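Capsid fiber protein (Bacillus phage phi29, PDB 6QYY) forms the head fibers of a tailed phage, which its trimeric N-terminal base probably attaches to the capsid. Local coordinates at residues A33-I38 / T79-T84; A62-A67 / G105-L110; F95-E100 / V111-K116. All blocks are in the same frame, centred on the assembly; numbering follows the deposited sequence.

Contact 1 (A33-I38 / T79-T84); sequences AAENTI and TGKDGT
T79 reaches with its hydroxyl and its carbonyl into the type II beta turn A34-T37, in the loop between strands 28-32 and 41-42. Segment 79-84 leads from strand 76-79 to strand 85-87 of the other sheet, so the contact ties loops of the two sheets together. OG1 stands beside T79's own backbone N (chi1 -54°) and donates to T37 O at 2.8 Å. The same torsion leaves the methyl CG2 anti to that N, where it lies 3.3 Å from A34 O and also meets A33 O. T79 O accepts a nearly straight bond from N36 N (2.8 Å, 176° at the hydrogen). Within the turn, T37 OG1 and T37 N both donate to A34 O, from the same face of its plane. E35 extends its chain past G80, and its carboxylate meets K81 CD and CE, with K81 CE 3.1 Å from E35 OE1. K81 NZ stays 4.4 Å from E35 OE1, so the charges attract only at a distance. L18 and P39 pack against A33 and T79. Two waters bridge the segments, one between N36 OD1 and T79 O. The other donates to A33 O and G80 O, both at 2.6 Å, and accepts from G83 N.

Contact 2 (A62-A67 / G105-L110); sequences AWQVIA and GQLVTL
V65 and V108 face each other as a hydrogen-bonded pair in an antiparallel beta ladder. The ladder joins strand 62-66, an outer strand of its sheet within the chain, to strand 107-112. V65 N donates to V108 O at 2.9 Å, and V108 N donates back to V65 O at 2.7 Å. W63 and L110 form the next such pair, with two similar bonds. Beyond the strand ends, A67 N bonds to Q106 O and G105 N to A67 O, so the pairing runs on into the loops.

One face carries W63, V65, V108 and L110. Here V65 CG2 meets L110 CD2 at 3.8 Å. V108 CG1 lies between its own backbone N and carbonyl carbon (chi1 73°), and this brings it to 3.2 Å from V65 O. The other face carries Q64, I66, L107 and T109. L107 lays its CG against Q64 CB at 3.8 Å. It turns CD1 to I66 CD1, and these two side chains cross at about a right angle.

Further out, L18 and V42 cover W63 and V65, and the W63 ring stands edge-to-face with Y41. Y16 lies against I66 and L107. W63 touches L117 of a third subunit, and A62 and T109 pack on V3 of a second, so this ladder also borders the trimer interface. At that border T109 CG2 meets A62 CB at 4.2 Å.

Contact 3 (F95-E100 / V111-K116); sequences FGYAVE and VISRSK
The backbones of G96-Y97 and V111-I112 run antiparallel, with G96 opposite I112 as a non-hydrogen-bonded pair and Y97 opposite V111 as a hydrogen-bonded one, in which V111 N donates to Y97 O at 2.8 Å and Y97 N returns a bond to V111 O. The main side-chain contact is a CH-pi one. Y97 CG sits between its backbone N and carbonyl carbon (chi1 55°), and the ring lies alongside V111, pointing the same way. V111 CB stands over one ring face, 3.8 Å from the centroid. V111 CG1 reaches on to Y97 OH at 3.3 Å. V111 CG2 meets V99 CG1 at 3.8 Å and also touches the Y97 ring at CE1. S113 CB meets the ring obliquely at Y97 CE2. G96 CA comes to 3.0 Å from V111 O, so there is no room for a side chain between the strands here. Past the ladder, S113 N donates to F95 O at 2.9 Å from above the carbonyl plane, 46° out of it. Y21 and M57 of a second subunit pack on Y97 and V111, so the cluster continues across the interface. R114 NH1 bonds to the carbonyls of P91 and V94. Together F95-V99 and V111-S113 form the open end of the antiparallel beta hairpin of strands 96-98 and 107-112.

Contacts 2 and 3 belong to one antiparallel sheet and share strand 107-112, which pairs with 62-66 on one side and 96-98 on the other. Their centres are 11 Å apart. The W63 ring reaches I112, and L110 packs on F95. Contact 1 lies 13 Å from contact 2 and 15 Å from contact 3, centre to centre. It joins loops from the chain's two sheets. T84 touches I66, and I38 touches F95 and R114. Along the chain, contact 1 closes before contact 3 opens, while the segments of contact 2 alternate with those of both. Contacts 2 and 3 both meet neighbouring subunits, so the shared sheet also takes part in trimer assembly.

Contact 1 (A33-I38 / T79-T84)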
loop_
_atom_site.group_PDB
_atom_site.type_symbol
_atom_site.label_atom_id
_atom_site.label_comp_id
_atom_site.label_asym_id
_atom_site.label_seq_id
_atom_site.Cartn_x
_atom_site.Cartn_y
_atom_site.Cartn_z
ATOM N N ALA A 33 -12.241 -13.665 -6.768
ATOM C CA ALA A 33 -10.897 -13.902 -7.272
ATOM C C ALA A 33 -10.664 -15.395 -7.459
ATOM O O ALA A 33 -11.141 -16.220 -6.674
ATOM C CB ALA A 33 -9.860 -13.319 -6.309
ATOM N N ALA A 34 -9.954 -15.741 -8.528
ATOM C CA ALA A 34 -9.689 -17.139 -8.828
ATOM C C ALA A 34 -8.681 -17.730 -7.842
ATOM O O ALA A 34 -7.808 -17.036 -7.312
ATOM C CB ALA A 34 -9.170 -17.292 -10.263
ATOM N N GLU A 35 -8.808 -19.031 -7.609
ATOM C CA GLU A 35 -7.916 -19.738 -6.699
ATOM C C GLU A 35 -6.451 -19.569 -7.107
ATOM O O GLU A 35 -6.114 -19.590 -8.292
ATOM C CB GLU A 35 -8.301 -21.214 -6.676
ATOM C CG GLU A 35 -7.567 -22.031 -5.650
ATOM C CD GLU A 35 -7.956 -23.491 -5.700
ATOM O OE1 GLU A 35 -8.655 -23.886 -6.659
ATOM O OE2 GLU A 35 -7.575 -24.240 -4.778
ATOM N N ASN A 36 -5.588 -19.367 -6.103
ATOM C CA ASN A 36 -4.144 -19.159 -6.239
ATOM C C ASN A 36 -3.769 -17.900 -7.028
ATOM O O ASN A 36 -2.659 -17.810 -7.555
ATOM C CB ASN A 36 -3.466 -20.388 -6.859
ATOM C CG ASN A 36 -3.604 -21.612 -5.988
ATOM O OD1 ASN A 36 -3.212 -21.603 -4.821
ATOM N ND2 ASN A 36 -4.198 -22.663 -6.537
ATOM N N THR A 37 -4.641 -16.899 -7.113
ATOM C CA THR A 37 -4.272 -15.645 -7.753
ATOM C C THR A 37 -4.216 -14.527 -6.718
ATOM O O THR A 37 -4.722 -14.657 -5.599
ATOM C CB THR A 37 -5.252 -15.270 -8.872
ATOM O OG1 THR A 37 -6.531 -14.955 -8.308
ATOM C CG2 THR A 37 -5.410 -16.420 -9.846
ATOM N N ILE A 38 -3.581 -13.425 -7.099
ATOM C CA ILE A 38 -3.565 -12.229 -6.257
ATOM C C ILE A 38 -4.878 -11.481 -6.461
ATOM O O ILE A 38 -5.197 -11.091 -7.594
ATOM C CB ILE A 38 -2.370 -11.319 -6.578
ATOM C CG1 ILE A 38 -1.050 -12.093 -6.520
ATOM C CG2 ILE A 38 -2.381 -10.099 -5.654
ATOM C CD1 ILE A 38 -0.659 -12.565 -5.133
ATOM N N THR A 79 -5.535 -16.861 -2.390
ATOM C CA THR A 79 -6.942 -17.100 -2.674
ATOM C C THR A 79 -7.228 -18.598 -2.762
ATOM O O THR A 79 -6.520 -19.333 -3.458
ATOM C CB THR A 79 -7.324 -16.420 -3.987
ATOM O OG1 THR A 79 -6.958 -15.043 -3.928
ATOM C CG2 THR A 79 -8.820 -16.528 -4.235
ATOM N N GLY A 80 -8.255 -19.051 -2.050
ATOM C CA GLY A 80 -8.760 -20.412 -2.155
ATOM C C GLY A 80 -9.978 -20.511 -3.054
ATOM O O GLY A 80 -10.148 -19.728 -3.997
ATOM N N LYS A 81 -10.833 -21.495 -2.772
ATOM C CA LYS A 81 -12.088 -21.649 -3.505
ATOM C C LYS A 81 -13.088 -20.553 -3.128
ATOM O O LYS A 81 -13.143 -20.104 -1.980
ATOM C CB LYS A 81 -12.719 -23.007 -3.207
ATOM C CG LYS A 81 -11.787 -24.205 -3.283
ATOM C CD LYS A 81 -11.044 -24.278 -4.596
ATOM C CE LYS A 81 -10.373 -25.646 -4.780
ATOM N NZ LYS A 81 -11.320 -26.784 -4.688
ATOM N N ASP A 82 -13.909 -20.147 -4.109
ATOM C CA ASP A 82 -15.008 -19.192 -3.890
ATOM C C ASP A 82 -14.533 -17.891 -3.246
ATOM O O ASP A 82 -15.268 -17.265 -2.470
ATOM C CB ASP A 82 -16.116 -19.811 -3.035
ATOM C CG ASP A 82 -16.653 -21.108 -3.621
ATOM O OD1 ASP A 82 -16.275 -21.438 -4.761
ATOM O OD2 ASP A 82 -17.443 -21.797 -2.938
ATOM N N GLY A 83 -13.311 -17.456 -3.560
ATOM C CA GLY A 83 -12.839 -16.180 -3.043
ATOM C C GLY A 83 -12.494 -16.162 -1.570
ATOM O O GLY A 83 -12.390 -15.080 -0.974
ATOM N N THR A 84 -12.328 -17.327 -0.960
ATOM C CA THR A 84 -11.887 -17.388 0.417
ATOM C C THR A 84 -10.375 -17.213 0.470
ATOM O O THR A 84 -9.688 -17.162 -0.558
ATOM C CB THR A 84 -12.301 -18.718 1.054
ATOM O OG1 THR A 84 -11.670 -19.824 0.369
ATOM C CG2 THR A 84 -13.799 -18.891 0.991
HETATM O O HOH W 1 -11.784 -18.553 -5.718
HETATM O O HOH W 2 -5.127 -21.868 -2.928
#

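Contact 2 (A62-A67 / G105-L110)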
loop_
_atom_site.group_PDB
_atom_site.type_symbol
_atom_site.label_atom_id
_atom_site.label_comp_id
_atom_site.label_asym_id
_atom_site.label_seq_id
_atom_site.Cartn_x
_atom_site.Cartn_y
_atom_site.Cartn_z
ATOM N N ALA A 62 -5.210 -3.931 6.570
ATOM C CA ALA A 62 -5.726 -5.255 6.892
ATOM C C ALA A 62 -7.072 -5.480 6.208
ATOM O O ALA A 62 -7.834 -4.537 5.972
ATOM C CB ALA A 62 -5.868 -5.435 8.408
ATOM N N TRP A 63 -7.352 -6.736 5.877
ATOM C CA TRP A 63 -8.646 -7.137 5.316
ATOM C C TRP A 63 -9.279 -8.216 6.179
ATOM O O TRP A 63 -8.582 -9.006 6.814
ATOM C CB TRP A 63 -8.513 -7.700 3.905
ATOM C CG TRP A 63 -8.337 -6.710 2.825
ATOM C CD1 TRP A 63 -8.551 -5.356 2.890
ATOM C CD2 TRP A 63 -7.913 -6.991 1.497
ATOM N NE1 TRP A 63 -8.277 -4.784 1.667
ATOM C CE2 TRP A 63 -7.873 -5.765 0.799
ATOM C CE3 TRP A 63 -7.540 -8.163 0.826
ATOM C CZ2 TRP A 63 -7.487 -5.680 -0.546
ATOM C CZ3 TRP A 63 -7.164 -8.078 -0.514
ATOM C CH2 TRP A 63 -7.129 -6.848 -1.178
ATOM N N GLN A 64 -10.613 -8.260 6.176
ATOM C CA GLN A 64 -11.366 -9.358 6.767
ATOM C C GLN A 64 -11.870 -10.255 5.646
ATOM O O GLN A 64 -12.592 -9.786 4.757
ATOM C CB GLN A 64 -12.543 -8.832 7.593
ATOM C CG GLN A 64 -12.115 -8.203 8.860
ATOM C CD GLN A 64 -13.211 -7.377 9.507
ATOM O OE1 GLN A 64 -14.116 -6.843 8.852
ATOM N NE2 GLN A 64 -13.122 -7.267 10.797
ATOM N N VAL A 65 -11.492 -11.540 5.687
ATOM C CA VAL A 65 -11.822 -12.496 4.633
ATOM C C VAL A 65 -12.264 -13.821 5.248
ATOM O O VAL A 65 -11.710 -14.275 6.253
ATOM C CB VAL A 65 -10.630 -12.746 3.679
ATOM C CG1 VAL A 65 -11.084 -13.616 2.512
ATOM C CG2 VAL A 65 -10.060 -11.420 3.155
ATOM N N ILE A 66 -13.246 -14.465 4.622
ATOM C CA ILE A 66 -13.651 -15.802 5.052
ATOM C C ILE A 66 -12.525 -16.800 4.790
ATOM O O ILE A 66 -11.957 -16.849 3.692
ATOM C CB ILE A 66 -14.937 -16.235 4.329
ATOM C CG1 ILE A 66 -16.104 -15.282 4.678
ATOM C CG2 ILE A 66 -15.298 -17.652 4.718
ATOM C CD1 ILE A 66 -16.479 -15.325 6.114
ATOM N N ALA A 67 -12.208 -17.615 5.801
ATOM C CA ALA A 67 -11.211 -18.674 5.646
ATOM C C ALA A 67 -11.767 -19.842 4.838
ATOM O O ALA A 67 -12.835 -20.381 5.151
ATOM C CB ALA A 67 -10.752 -19.175 7.014
ATOM N N GLY A 105 -14.525 -21.247 7.297
ATOM C CA GLY A 105 -15.787 -20.547 7.407
ATOM C C GLY A 105 -15.769 -19.319 8.298
ATOM O O GLY A 105 -16.666 -18.475 8.180
ATOM N N GLN A 106 -14.785 -19.193 9.184
ATOM C CA GLN A 106 -14.696 -18.018 10.041
ATOM C C GLN A 106 -13.989 -16.870 9.318
ATOM O O GLN A 106 -13.284 -17.056 8.323
ATOM C CB GLN A 106 -13.956 -18.331 11.347
ATOM C CG GLN A 106 -14.851 -18.761 12.513
ATOM C CD GLN A 106 -14.061 -19.165 13.757
ATOM O OE1 GLN A 106 -12.883 -19.522 13.674
ATOM N NE2 GLN A 106 -14.710 -19.109 14.917
ATOM N N LEU A 107 -14.197 -15.661 9.839
ATOM C CA LEU A 107 -13.564 -14.464 9.295
ATOM C C LEU A 107 -12.126 -14.373 9.802
ATOM O O LEU A 107 -11.895 -14.352 11.013
ATOM C CB LEU A 107 -14.382 -13.242 9.711
ATOM C CG LEU A 107 -14.340 -11.976 8.872
ATOM C CD1 LEU A 107 -14.647 -12.270 7.414
ATOM C CD2 LEU A 107 -15.308 -10.925 9.448
ATOM N N VAL A 108 -11.152 -14.342 8.894
ATOM C CA VAL A 108 -9.756 -14.147 9.280
ATOM C C VAL A 108 -9.388 -12.687 9.031
ATOM O O VAL A 108 -9.862 -12.060 8.075
ATOM C CB VAL A 108 -8.809 -15.113 8.537
ATOM C CG1 VAL A 108 -8.637 -14.715 7.073
ATOM C CG2 VAL A 108 -7.439 -15.155 9.229
ATOM N N THR A 109 -8.578 -12.122 9.919
ATOM C CA THR A 109 -8.000 -10.808 9.696
ATOM C C THR A 109 -6.570 -11.001 9.217
ATOM O O THR A 109 -5.772 -11.669 9.889
ATOM C CB THR A 109 -8.016 -9.958 10.962
ATOM O OG1 THR A 109 -9.348 -9.896 11.465
ATOM C CG2 THR A 109 -7.547 -8.546 10.641
ATOM N N LEU A 110 -6.250 -10.426 8.068
ATOM C CA LEU A 110 -4.929 -10.591 7.471
ATOM C C LEU A 110 -4.335 -9.237 7.130
ATOM O O LEU A 110 -5.056 -8.275 6.842
ATOM C CB LEU A 110 -4.972 -11.442 6.200
ATOM C CG LEU A 110 -5.814 -10.902 5.035
ATOM C CD1 LEU A 110 -4.944 -10.091 4.040
ATOM C CD2 LEU A 110 -6.525 -12.041 4.319
HETATM O O HOH W 3 -10.941 -7.510 11.822
#

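Contact 3 (F95-E100 / V111-K116)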
loop_
_atom_site.group_PDB
_atom_site.type_symbol
_atom_site.label_atom_id
_atom_site.label_comp_id
_atom_site.label_asym_id
_atom_site.label_seq_id
_atom_site.Cartn_x
_atom_site.Cartn_y
_atom_site.Cartn_z
ATOM N N PHE A 95 -0.580 -12.959 -0.807
ATOM C CA PHE A 95 -0.990 -11.566 -0.773
ATOM C C PHE A 95 -1.106 -11.032 0.644
ATOM O O PHE A 95 -1.386 -9.844 0.815
ATOM C CB PHE A 95 -2.326 -11.347 -1.520
ATOM C CG PHE A 95 -3.551 -11.834 -0.770
ATOM C CD1 PHE A 95 -4.272 -10.978 0.069
ATOM C CD2 PHE A 95 -4.016 -13.133 -0.944
ATOM C CE1 PHE A 95 -5.405 -11.428 0.757
ATOM C CE2 PHE A 95 -5.144 -13.590 -0.262
ATOM C CZ PHE A 95 -5.841 -12.735 0.594
ATOM N N GLY A 96 -0.870 -11.852 1.659
ATOM C CA GLY A 96 -0.989 -11.359 3.018
ATOM C C GLY A 96 -0.659 -12.456 3.998
ATOM O O GLY A 96 -0.347 -13.586 3.615
ATOM N N TYR A 97 -0.722 -12.104 5.283
ATOM C CA TYR A 97 -0.475 -13.069 6.338
ATOM C C TYR A 97 -1.505 -12.888 7.439
ATOM O O TYR A 97 -1.983 -11.778 7.695
ATOM C CB TYR A 97 0.962 -12.956 6.907
ATOM C CG TYR A 97 1.358 -11.589 7.414
ATOM C CD1 TYR A 97 1.066 -11.199 8.715
ATOM C CD2 TYR A 97 2.051 -10.694 6.600
ATOM C CE1 TYR A 97 1.441 -9.952 9.197
ATOM C CE2 TYR A 97 2.439 -9.446 7.071
ATOM C CZ TYR A 97 2.123 -9.079 8.370
ATOM O OH TYR A 97 2.484 -7.847 8.839
ATOM N N ALA A 98 -1.847 -13.996 8.088
ATOM C CA ALA A 98 -2.900 -13.977 9.090
ATOM C C ALA A 98 -2.355 -13.472 10.417
ATOM O O ALA A 98 -1.268 -13.867 10.839
ATOM C CB ALA A 98 -3.484 -15.380 9.266
ATOM N N VAL A 99 -3.104 -12.584 11.072
ATOM C CA VAL A 99 -2.781 -12.155 12.428
ATOM C C VAL A 99 -3.833 -12.583 13.423
ATOM O O VAL A 99 -3.732 -12.238 14.614
ATOM C CB VAL A 99 -2.549 -10.633 12.508
ATOM C CG1 VAL A 99 -1.333 -10.257 11.665
ATOM C CG2 VAL A 99 -3.783 -9.859 12.067
ATOM N N GLU A 100 -4.854 -13.302 12.975
ATOM C CA GLU A 100 -5.800 -13.981 13.840
ATOM C C GLU A 100 -5.923 -15.425 13.372
ATOM O O GLU A 100 -5.590 -15.763 12.232
ATOM C CB GLU A 100 -7.179 -13.297 13.839
ATOM C CG GLU A 100 -7.169 -11.819 14.270
ATOM C CD GLU A 100 -6.677 -11.610 15.705
ATOM O OE1 GLU A 100 -6.775 -12.555 16.521
ATOM O OE2 GLU A 100 -6.199 -10.494 16.020
ATOM N N VAL A 111 -3.015 -9.180 7.167
ATOM C CA VAL A 111 -2.268 -7.983 6.819
ATOM C C VAL A 111 -1.823 -8.127 5.369
ATOM O O VAL A 111 -1.189 -9.122 4.999
ATOM C CB VAL A 111 -1.059 -7.795 7.752
ATOM C CG1 VAL A 111 -0.136 -6.718 7.205
ATOM C CG2 VAL A 111 -1.502 -7.446 9.162
ATOM N N ILE A 112 -2.147 -7.139 4.549
ATOM C CA ILE A 112 -1.796 -7.208 3.135
ATOM C C ILE A 112 -0.288 -7.048 2.974
ATOM O O ILE A 112 0.311 -6.078 3.461
ATOM C CB ILE A 112 -2.555 -6.134 2.345
ATOM C CG1 ILE A 112 -4.057 -6.374 2.454
ATOM C CG2 ILE A 112 -2.103 -6.116 0.889
ATOM C CD1 ILE A 112 -4.876 -5.080 2.295
ATOM N N SER A 113 0.329 -7.998 2.272
ATOM C CA SER A 113 1.778 -8.030 2.107
ATOM C C SER A 113 2.132 -9.040 1.025
ATOM O O SER A 113 1.680 -10.188 1.085
ATOM C CB SER A 113 2.460 -8.398 3.432
ATOM O OG SER A 113 3.863 -8.546 3.271
ATOM N N ARG A 114 2.920 -8.645 0.026
ATOM C CA ARG A 114 3.300 -9.620 -0.988
ATOM C C ARG A 114 4.508 -10.458 -0.580
ATOM O O ARG A 114 4.878 -11.376 -1.319
ATOM C CB ARG A 114 3.553 -8.922 -2.331
ATOM C CG ARG A 114 2.256 -8.632 -3.106
ATOM C CD ARG A 114 1.787 -9.844 -3.905
ATOM N NE ARG A 114 2.785 -10.274 -4.883
ATOM C CZ ARG A 114 3.455 -11.426 -4.829
ATOM N NH1 ARG A 114 3.237 -12.290 -3.840
ATOM N NH2 ARG A 114 4.352 -11.718 -5.767
ATOM N N SER A 115 5.111 -10.192 0.577
ATOM C CA SER A 115 6.231 -10.984 1.073
ATOM C C SER A 115 5.783 -11.922 2.193
ATOM O O SER A 115 4.958 -11.559 3.038
ATOM C CB SER A 115 7.363 -10.080 1.569
ATOM O OG SER A 115 6.862 -9.040 2.393
ATOM N N LYS A 116 6.338 -13.133 2.193
ATOM C CA LYS A 116 5.970 -14.131 3.188
ATOM C C LYS A 116 6.540 -13.782 4.561
ATOM O O LYS A 116 7.603 -13.167 4.684
ATOM C CB LYS A 116 6.479 -15.519 2.775
ATOM C CG LYS A 116 6.033 -15.997 1.402
ATOM C CD LYS A 116 6.066 -17.532 1.283
ATOM C CE LYS A 116 7.096 -18.164 2.202
ATOM N NZ LYS A 116 7.512 -19.527 1.744
#